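Local atomic coordinates of putative ABC transporter, periplasmic binding protein, amino acid (Neisseria gonorrhoeae, PDB entry 2YLN), a protein that serves as a solute receptor for L-cystine, probably capturing it outside the inner membrane and handing it to an ABC transporter for uptake. Residues A68-H73 with A121-L126; S107-L112 with A133-S138; T267-G272 with G277-V282. The protein carries 1 engineered substitution. All blocks are in the same frame, centred on the assembly; numbering follows the deposited sequence.

Contact 1. Residues A68-H73 with A121-L126. With CYS (cysteine), chain B.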
loop_
_atom_site.group_PDB
_atom_site.type_symbol
_atom_site.label_atom_id
_atom_site.label_comp_id
_atom_site.label_asym_id
_atom_site.label_seq_id
_atom_site.Cartn_x
_atom_site.Cartn_y
_atom_site.Cartn_z
ATOM N N ALA A 68 1.391 6.058 -7.023
ATOM C CA ALA A 68 0.423 5.719 -8.056
ATOM C C ALA A 68 0.485 4.213 -8.297
ATOM O O ALA A 68 1.553 3.620 -8.279
ATOM C CB ALA A 68 0.649 6.486 -9.304
ATOM N N PRO A 69 -0.651 3.546 -8.594
ATOM C CA PRO A 69 -2.007 4.090 -8.776
ATOM C C PRO A 69 -2.872 3.962 -7.509
ATOM O O PRO A 69 -4.090 4.032 -7.578
ATOM C CB PRO A 69 -2.563 3.228 -9.908
ATOM C CG PRO A 69 -1.999 1.897 -9.571
ATOM C CD PRO A 69 -0.599 2.171 -9.081
ATOM N N PHE A 70 -2.230 3.788 -6.355
ATOM C CA PHE A 70 -2.912 3.513 -5.090
ATOM C C PHE A 70 -3.285 4.783 -4.329
ATOM O O PHE A 70 -4.348 4.811 -3.667
ATOM C CB PHE A 70 -2.033 2.602 -4.215
ATOM C CG PHE A 70 -1.791 1.272 -4.828
ATOM C CD1 PHE A 70 -2.802 0.331 -5.035
ATOM C CD2 PHE A 70 -0.523 0.822 -5.226
ATOM C CE1 PHE A 70 -2.574 -0.909 -5.535
ATOM C CE2 PHE A 70 -0.290 -0.455 -5.717
ATOM C CZ PHE A 70 -1.322 -1.347 -5.850
ATOM N N THR A 71 -2.387 5.772 -4.276
ATOM C CA THR A 71 -2.582 6.940 -3.427
ATOM C C THR A 71 -1.636 7.999 -4.002
ATOM O O THR A 71 -0.410 7.902 -3.828
ATOM C CB THR A 71 -2.300 6.605 -1.968
ATOM O OG1 THR A 71 -2.265 7.851 -1.241
ATOM C CG2 THR A 71 -1.066 5.844 -1.688
ATOM N N TYR A 72 -2.212 8.940 -4.757
ATOM C CA TYR A 72 -1.378 9.884 -5.517
ATOM C C TYR A 72 -2.172 11.106 -5.860
ATOM O O TYR A 72 -3.371 11.125 -5.690
ATOM C CB TYR A 72 -0.835 9.174 -6.820
ATOM C CG TYR A 72 -1.858 8.883 -7.882
ATOM C CD1 TYR A 72 -2.650 7.770 -7.785
ATOM C CD2 TYR A 72 -2.045 9.739 -8.914
ATOM C CE1 TYR A 72 -3.590 7.500 -8.767
ATOM C CE2 TYR A 72 -3.023 9.509 -9.872
ATOM C CZ TYR A 72 -3.827 8.398 -9.773
ATOM O OH TYR A 72 -4.787 8.093 -10.745
ATOM N N HIS A 73 -1.497 12.139 -6.372
ATOM C CA HIS A 73 -2.190 13.299 -6.847
ATOM C C HIS A 73 -2.277 13.305 -8.340
ATOM O O HIS A 73 -1.297 13.073 -9.028
ATOM C CB HIS A 73 -1.485 14.593 -6.383
ATOM C CG HIS A 73 -1.605 14.826 -4.909
ATOM N ND1 HIS A 73 -2.550 15.667 -4.331
ATOM C CD2 HIS A 73 -0.996 14.226 -3.898
ATOM C CE1 HIS A 73 -2.451 15.568 -3.018
ATOM N NE2 HIS A 73 -1.467 14.748 -2.721
ATOM N N ALA A 121 -4.579 3.539 5.078
ATOM C CA ALA A 121 -5.060 3.033 3.786
ATOM C C ALA A 121 -3.914 3.182 2.792
ATOM O O ALA A 121 -3.708 4.280 2.206
ATOM C CB ALA A 121 -6.293 3.765 3.303
ATOM N N ASN A 122 -3.112 2.151 2.626
ATOM C CA ASN A 122 -1.894 2.283 1.853
ATOM C C ASN A 122 -1.301 0.926 1.466
ATOM O O ASN A 122 -0.117 0.654 1.649
ATOM C CB ASN A 122 -0.874 3.091 2.622
ATOM C CG ASN A 122 0.051 3.896 1.730
ATOM O OD1 ASN A 122 -0.141 5.099 1.597
ATOM N ND2 ASN A 122 1.043 3.284 1.112
ATOM N N GLN A 123 -2.158 0.035 0.905
ATOM C CA GLN A 123 -1.694 -1.257 0.432
ATOM C C GLN A 123 -0.955 -2.039 1.538
ATOM O O GLN A 123 0.054 -2.700 1.272
ATOM C CB GLN A 123 -0.861 -1.146 -0.827
ATOM C CG GLN A 123 -1.671 -0.718 -2.053
ATOM C CD GLN A 123 -2.665 -1.783 -2.436
ATOM O OE1 GLN A 123 -2.268 -2.912 -2.755
ATOM N NE2 GLN A 123 -3.958 -1.509 -2.360
ATOM N N VAL A 124 -1.541 -2.038 2.726
ATOM C CA VAL A 124 -0.934 -2.710 3.869
ATOM C C VAL A 124 -1.673 -4.004 4.222
ATOM O O VAL A 124 -2.876 -4.001 4.409
ATOM C CB VAL A 124 -0.916 -1.775 5.144
ATOM C CG1 VAL A 124 -0.284 -2.423 6.308
ATOM C CG2 VAL A 124 -0.188 -0.497 4.800
ATOM N N GLY A 125 -0.892 -5.054 4.383
ATOM C CA GLY A 125 -1.310 -6.269 5.072
ATOM C C GLY A 125 -0.490 -6.439 6.343
ATOM O O GLY A 125 0.506 -5.762 6.602
ATOM N N LEU A 126 -0.894 -7.432 7.162
ATOM C CA LEU A 126 -0.210 -7.734 8.414
ATOM C C LEU A 126 0.864 -8.733 8.140
ATOM O O LEU A 126 0.793 -9.912 8.495
ATOM C CB LEU A 126 -1.209 -8.172 9.502
ATOM C CG LEU A 126 -2.386 -7.280 9.718
ATOM C CD1 LEU A 126 -3.292 -7.878 10.827
ATOM C CD2 LEU A 126 -1.896 -5.837 10.049
HETATM N N CYS B . 2.816 -2.710 0.972
HETATM C CA CYS B . 3.629 -1.829 1.835
HETATM C C CYS B . 3.716 -2.387 3.256
HETATM O O CYS B . 2.739 -3.061 3.648
HETATM C CB CYS B . 3.030 -0.420 1.897
HETATM S SG CYS B . 2.975 0.415 0.314
HETATM O OXT CYS B . 4.722 -2.099 3.934
#
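With CG beside the backbone N and the chain bent at chi2 (-66°), the Q123 side chain folds over the F70 ring, whose own first torsion, with CG beside the backbone N, turns it toward the amide. Ring and amide planes lie 10° apart, a parallel stack in which Q123 CD comes 3.2 Å from F70 CE1. Q123 CG sits over the middle of the same face, 3.4 Å from the ring centroid, a CH-pi contact; P69 CD lies over the rim of the opposite face. Next to the stack T71 and N122 cross at about a right angle, T71 CG2 meeting N122 OD1 at 3.5 Å. F70 and T71 both face Y67, a classic beta bulge that lets two consecutive side chains point at the 121-126 loop.

The polar ends have their own partners: T71 OG1 bonds T63 and G65 N, and N122 OD1 takes the N-H of E64. Beyond the stack, Q123 O accepts the amino group of the bound cysteine (CYS N to Q123 O, 2.8 Å). No hydrogen bond joins the two segments; the ring face and the bond from Q123 NE2 to S142 OG together probably limit rotation of the amide, and the stack backs the residue whose carbonyl takes the ligand's ammonium.

Contact 2. Residues S107-L112 with A133-S138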
loop_
_atom_site.group_PDB
_atom_site.type_symbol
_atom_site.label_atom_id
_atom_site.label_comp_id
_atom_site.label_asym_id
_atom_site.label_seq_id
_atom_site.Cartn_x
_atom_site.Cartn_y
_atom_site.Cartn_z
ATOM N N SER A 107 7.306 6.639 8.173
ATOM C CA SER A 107 6.624 7.197 9.318
ATOM C C SER A 107 5.207 6.616 9.512
ATOM O O SER A 107 4.521 6.984 10.462
ATOM C CB SER A 107 6.521 8.710 9.257
ATOM O OG SER A 107 7.810 9.305 9.260
ATOM N N MET A 108 4.741 5.801 8.560
ATOM C CA MET A 108 3.318 5.463 8.500
ATOM C C MET A 108 2.841 4.611 9.667
ATOM O O MET A 108 1.902 4.966 10.368
ATOM C CB MET A 108 3.002 4.799 7.170
ATOM C CG MET A 108 1.517 4.656 6.925
ATOM S SD MET A 108 0.712 6.238 6.457
ATOM C CE MET A 108 1.380 6.413 4.779
ATOM N N MET A 109 3.455 3.445 9.842
ATOM C CA MET A 109 2.977 2.524 10.875
ATOM C C MET A 109 3.352 3.016 12.257
ATOM O O MET A 109 2.565 2.868 13.184
ATOM C CB MET A 109 3.442 1.082 10.593
ATOM C CG MET A 109 3.040 0.585 9.222
ATOM S SD MET A 109 1.300 0.866 8.723
ATOM C CE MET A 109 0.431 -0.166 9.869
ATOM N N ALA A 110 4.491 3.713 12.381
ATOM C CA ALA A 110 4.813 4.397 13.603
ATOM C C ALA A 110 3.746 5.442 13.934
ATOM O O ALA A 110 3.349 5.637 15.093
ATOM C CB ALA A 110 6.213 5.011 13.535
ATOM N N GLY A 111 3.316 6.166 12.928
ATOM C CA GLY A 111 2.287 7.152 13.085
ATOM C C GLY A 111 0.977 6.575 13.558
ATOM O O GLY A 111 0.299 7.141 14.428
ATOM N N LEU A 112 0.587 5.430 13.011
ATOM C CA LEU A 112 -0.633 4.791 13.438
ATOM C C LEU A 112 -0.538 4.451 14.920
ATOM O O LEU A 112 -1.434 4.746 15.694
ATOM C CB LEU A 112 -0.907 3.539 12.588
ATOM C CG LEU A 112 -2.219 2.808 12.930
ATOM C CD1 LEU A 112 -3.413 3.700 12.798
ATOM C CD2 LEU A 112 -2.342 1.584 12.064
ATOM N N ALA A 133 0.901 -8.553 15.771
ATOM C CA ALA A 133 0.731 -8.413 17.204
ATOM C C ALA A 133 0.155 -7.062 17.590
ATOM O O ALA A 133 -0.298 -6.894 18.750
ATOM C CB ALA A 133 2.115 -8.571 17.878
ATOM N N THR A 134 0.236 -6.061 16.707
ATOM C CA THR A 134 -0.039 -4.702 17.060
ATOM C C THR A 134 -1.319 -4.144 16.457
ATOM O O THR A 134 -1.991 -3.316 17.090
ATOM C CB THR A 134 1.149 -3.795 16.606
ATOM O OG1 THR A 134 2.352 -4.293 17.205
ATOM C CG2 THR A 134 0.972 -2.353 17.031
ATOM N N PHE A 135 -1.663 -4.586 15.247
ATOM C CA PHE A 135 -2.723 -3.988 14.469
ATOM C C PHE A 135 -3.780 -5.002 14.071
ATOM O O PHE A 135 -3.508 -6.203 14.041
ATOM C CB PHE A 135 -2.208 -3.338 13.204
ATOM C CG PHE A 135 -1.098 -2.328 13.442
ATOM C CD1 PHE A 135 -1.343 -1.153 14.147
ATOM C CD2 PHE A 135 0.167 -2.538 12.956
ATOM C CE1 PHE A 135 -0.330 -0.189 14.363
ATOM C CE2 PHE A 135 1.184 -1.643 13.184
ATOM C CZ PHE A 135 0.924 -0.482 13.862
ATOM N N ASP A 136 -4.982 -4.515 13.774
ATOM C CA ASP A 136 -5.994 -5.290 13.106
ATOM C C ASP A 136 -6.217 -4.704 11.710
ATOM O O ASP A 136 -5.953 -3.533 11.424
ATOM C CB ASP A 136 -7.333 -5.200 13.866
ATOM C CG ASP A 136 -7.334 -5.964 15.155
ATOM O OD1 ASP A 136 -6.651 -7.005 15.226
ATOM O OD2 ASP A 136 -8.006 -5.543 16.089
ATOM N N LYS A 137 -6.652 -5.563 10.790
ATOM C CA LYS A 137 -6.924 -5.232 9.399
ATOM C C LYS A 137 -8.373 -5.580 9.081
ATOM O O LYS A 137 -8.883 -6.624 9.450
ATOM C CB LYS A 137 -5.994 -6.054 8.498
ATOM C CG LYS A 137 -6.093 -5.783 7.041
ATOM C CD LYS A 137 -5.247 -6.770 6.207
ATOM C CE LYS A 137 -5.881 -8.147 6.088
ATOM N NZ LYS A 137 -5.073 -9.088 5.253
ATOM N N SER A 138 -9.051 -4.659 8.398
ATOM C CA SER A 138 -10.387 -4.951 7.874
ATOM C C SER A 138 -10.357 -6.096 6.873
ATOM O O SER A 138 -9.314 -6.502 6.369
ATOM C CB SER A 138 -10.903 -3.705 7.160
ATOM O OG SER A 138 -10.267 -3.440 5.930
#
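M109 lays its terminal methyl over one face of the F135 ring. CE stands 4.0 Å from the ring centroid, displaced toward the rim, and makes its nearest approach to F135 CE2 at 3.7 Å, a CH-pi contact carried by the methyl. The bends at chi2 (-47°) and chi3 (-66°) fold the thioether chain back on itself and set CE over the phenyl face. The other face is covered from within the second segment: the methyl T134 CG2 lies 3.6 Å above the plane, over its centre, so the ring is sandwiched between two methyl groups.

L112, one helical turn after M108 and on the side of the helix turned to F135, comes from the opposite direction to the phenyl side chain. Its CD2 branch touches F135 CE1 at 3.5 Å and meets the ring obliquely. F135 is the residue at which the chain leaves helix 129-134 and enters strand 135-137, and its side chain points back to the helix carrying M109 and L112. I243, on the antiparallel neighbour strand 238-245, touches all three side chains, and L112 also rests on V120 of strand 119-120. Helix 108-114 thereby packs against a face of the mixed sheet, over strands 119-120 and 238-245.

No hydrogen bond crosses between the segments; the polar link of L112 O runs to N245 ND2 instead. The contact is almost wholly apolar, a core layer that M109, whose side chain is about 6 Å from a bound cysteine, extends toward the ligand pocket.

Contact 3. Residues T267-G272 with G277-V282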
loop_
_atom_site.group_PDB
_atom_site.type_symbol
_atom_site.label_atom_id
_atom_site.label_comp_id
_atom_site.label_asym_id
_atom_site.label_seq_id
_atom_site.Cartn_x
_atom_site.Cartn_y
_atom_site.Cartn_z
ATOM N N THR A 267 -18.789 -1.613 -6.518
ATOM C CA THR A 267 -17.948 -0.435 -6.435
ATOM C C THR A 267 -16.453 -0.825 -6.525
ATOM O O THR A 267 -15.692 -0.102 -7.155
ATOM C CB THR A 267 -18.279 0.355 -5.197
ATOM O OG1 THR A 267 -19.612 0.779 -5.213
ATOM C CG2 THR A 267 -17.388 1.611 -5.107
ATOM N N LEU A 268 -16.062 -1.858 -5.793
ATOM C CA LEU A 268 -14.658 -2.260 -5.861
ATOM C C LEU A 268 -14.255 -2.707 -7.232
ATOM O O LEU A 268 -13.154 -2.428 -7.700
ATOM C CB LEU A 268 -14.306 -3.270 -4.791
ATOM C CG LEU A 268 -14.530 -2.860 -3.352
ATOM C CD1 LEU A 268 -13.877 -3.927 -2.448
ATOM C CD2 LEU A 268 -14.045 -1.440 -3.033
ATOM N N LYS A 269 -15.149 -3.376 -7.966
ATOM C CA LYS A 269 -14.907 -3.818 -9.314
ATOM C C LYS A 269 -14.645 -2.573 -10.190
ATOM O O LYS A 269 -13.718 -2.481 -10.940
ATOM C CB LYS A 269 -16.071 -4.654 -9.794
ATOM C CG LYS A 269 -16.061 -4.917 -11.337
ATOM C CD LYS A 269 -17.279 -5.714 -11.810
ATOM C CE LYS A 269 -17.312 -6.050 -13.331
ATOM N NZ LYS A 269 -17.748 -4.886 -14.158
ATOM N N LYS A 270 -15.539 -1.611 -10.047
ATOM C CA LYS A 270 -15.449 -0.376 -10.840
ATOM C C LYS A 270 -14.147 0.373 -10.547
ATOM O O LYS A 270 -13.464 0.840 -11.448
ATOM C CB LYS A 270 -16.636 0.529 -10.567
ATOM C CG LYS A 270 -16.639 1.841 -11.311
ATOM C CD LYS A 270 -17.906 2.683 -10.949
ATOM C CE LYS A 270 -18.021 4.071 -11.650
ATOM N NZ LYS A 270 -18.945 5.046 -10.962
ATOM N N LEU A 271 -13.815 0.505 -9.283
ATOM C CA LEU A 271 -12.613 1.263 -8.910
ATOM C C LEU A 271 -11.357 0.477 -9.371
ATOM O O LEU A 271 -10.387 1.106 -9.801
ATOM C CB LEU A 271 -12.552 1.493 -7.421
ATOM C CG LEU A 271 -13.559 2.544 -6.899
ATOM C CD1 LEU A 271 -13.558 2.568 -5.375
ATOM C CD2 LEU A 271 -13.262 3.915 -7.465
ATOM N N GLY A 272 -11.385 -0.837 -9.300
ATOM C CA GLY A 272 -10.253 -1.604 -9.770
ATOM C C GLY A 272 -10.087 -1.497 -11.286
ATOM O O GLY A 272 -8.969 -1.340 -11.833
ATOM N N GLY A 277 -7.300 -1.576 -14.485
ATOM C CA GLY A 277 -7.837 -2.383 -15.549
ATOM C C GLY A 277 -8.311 -3.762 -15.130
ATOM O O GLY A 277 -8.469 -4.597 -16.006
ATOM N N LYS A 278 -8.533 -3.997 -13.836
ATOM C CA LYS A 278 -9.170 -5.271 -13.433
ATOM C C LYS A 278 -9.552 -5.133 -11.989
ATOM O O LYS A 278 -9.010 -4.357 -11.229
ATOM C CB LYS A 278 -8.224 -6.453 -13.538
ATOM C CG LYS A 278 -6.884 -6.239 -12.812
ATOM C CD LYS A 278 -6.028 -7.511 -12.931
ATOM C CE LYS A 278 -4.730 -7.444 -12.266
ATOM N NZ LYS A 278 -3.931 -8.732 -12.488
ATOM N N ASP A 279 -10.484 -5.952 -11.633
ATOM C CA ASP A 279 -10.949 -6.083 -10.271
ATOM C C ASP A 279 -9.999 -6.929 -9.500
ATOM O O ASP A 279 -9.726 -8.081 -9.937
ATOM C CB ASP A 279 -12.350 -6.732 -10.239
ATOM C CG ASP A 279 -12.984 -6.754 -8.862
ATOM O OD1 ASP A 279 -12.421 -6.233 -7.915
ATOM O OD2 ASP A 279 -14.116 -7.345 -8.812
ATOM N N ILE A 280 -9.422 -6.410 -8.444
ATOM C CA ILE A 280 -8.496 -7.126 -7.620
ATOM C C ILE A 280 -9.003 -7.373 -6.216
ATOM O O ILE A 280 -8.285 -7.738 -5.281
ATOM C CB ILE A 280 -7.100 -6.499 -7.611
ATOM C CG1 ILE A 280 -7.134 -5.121 -6.966
ATOM C CG2 ILE A 280 -6.539 -6.462 -9.028
ATOM C CD1 ILE A 280 -5.746 -4.520 -6.685
ATOM N N SER A 281 -10.323 -7.225 -6.004
ATOM C CA SER A 281 -10.922 -7.363 -4.680
ATOM C C SER A 281 -11.324 -8.767 -4.270
ATOM O O SER A 281 -11.639 -8.958 -3.106
ATOM C CB SER A 281 -12.072 -6.409 -4.529
ATOM O OG SER A 281 -13.132 -6.736 -5.370
ATOM N N VAL A 282 -11.234 -9.737 -5.118
ATOM C CA VAL A 282 -11.733 -11.044 -4.777
ATOM C C VAL A 282 -10.592 -11.980 -4.689
ATOM O O VAL A 282 -9.652 -11.983 -5.448
ATOM C CB VAL A 282 -12.782 -11.562 -5.786
ATOM C CG1 VAL A 282 -13.334 -12.997 -5.418
ATOM C CG2 VAL A 282 -13.979 -10.628 -5.947
HETATM O O HOH W 1 -10.590 -3.970 -7.329
#
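G272 has the most surface buried here, and its lack of a side chain lets the returning chain lie directly on helix 267-276. K278 O approaches G272 C to 3.1 Å, and the CA atoms of G272 and D279 are 4.6 Å apart. A weak hydrogen bond crosses between the segments: K278 N reaches G272 O over 3.4 Å. K278 O lies beside the G272 carbonyl, close to its oxygen, two acceptors with no hydrogen bond between them. The helix ends at G277, the first residue outside it, whose positive phi is consistent with the turn of the chain.

D279 follows. Its CG stands opposite the backbone N (chi1 -173°), which sets the carboxylate against CA and CB of K269. In the conformer given, K269 NZ pairs with E273 in a salt bridge and does not touch the D279 carboxylate. That carboxylate instead shapes its own loop: D279 OD1 accepts the N-H of S281 N at 3.0 Å, the mark of an Asx turn, and also the hydroxyl S281 OG at 2.7 Å. Toward the hydroxyl, D279 OD1 uses its syn lone pair, whereas the backbone N-H arrives 47° out of the carboxylate plane. Two bonds on one oxygen should restrict the rotation of D279 and of the S281 hydroxyl.

Behind this turn L268 packs on S281, with CD1 3.7 Å from S281 CB; L268 also touches Y82 and V86 of helix 82-94 and L262. Its carbonyl does double duty. L268 O accepts G272 N within the helix and also a water at 3.0 Å; the same water accepts the N-H of I280, whose N is 2.9 Å away, and so bridges helix and loop.

The first two contacts interleave along the chain, in the order 68-73, 107-112, 121-126, 133-138, and contact 3 follows near the C-terminus. Contacts 1 and 2 lie about 14 Å apart between centres and touch, L126 CD1 meeting F135 O at 3.6 Å and N122 OD1 meeting M108 CE at 3.8 Å. Contact 3 is about 14 Å from contact 1 and about 25 Å from contact 2, centre to centre, touching neither. Helix 82-94 receives side chains from contacts 1 and 3; strand 238-245 receives them from contacts 1 and 2. Early and late chain parts probably build one lobe, as in family 3 binding proteins; contact 1 touches the ligand, contact 3 is centred about 16 Å from the chain's centre.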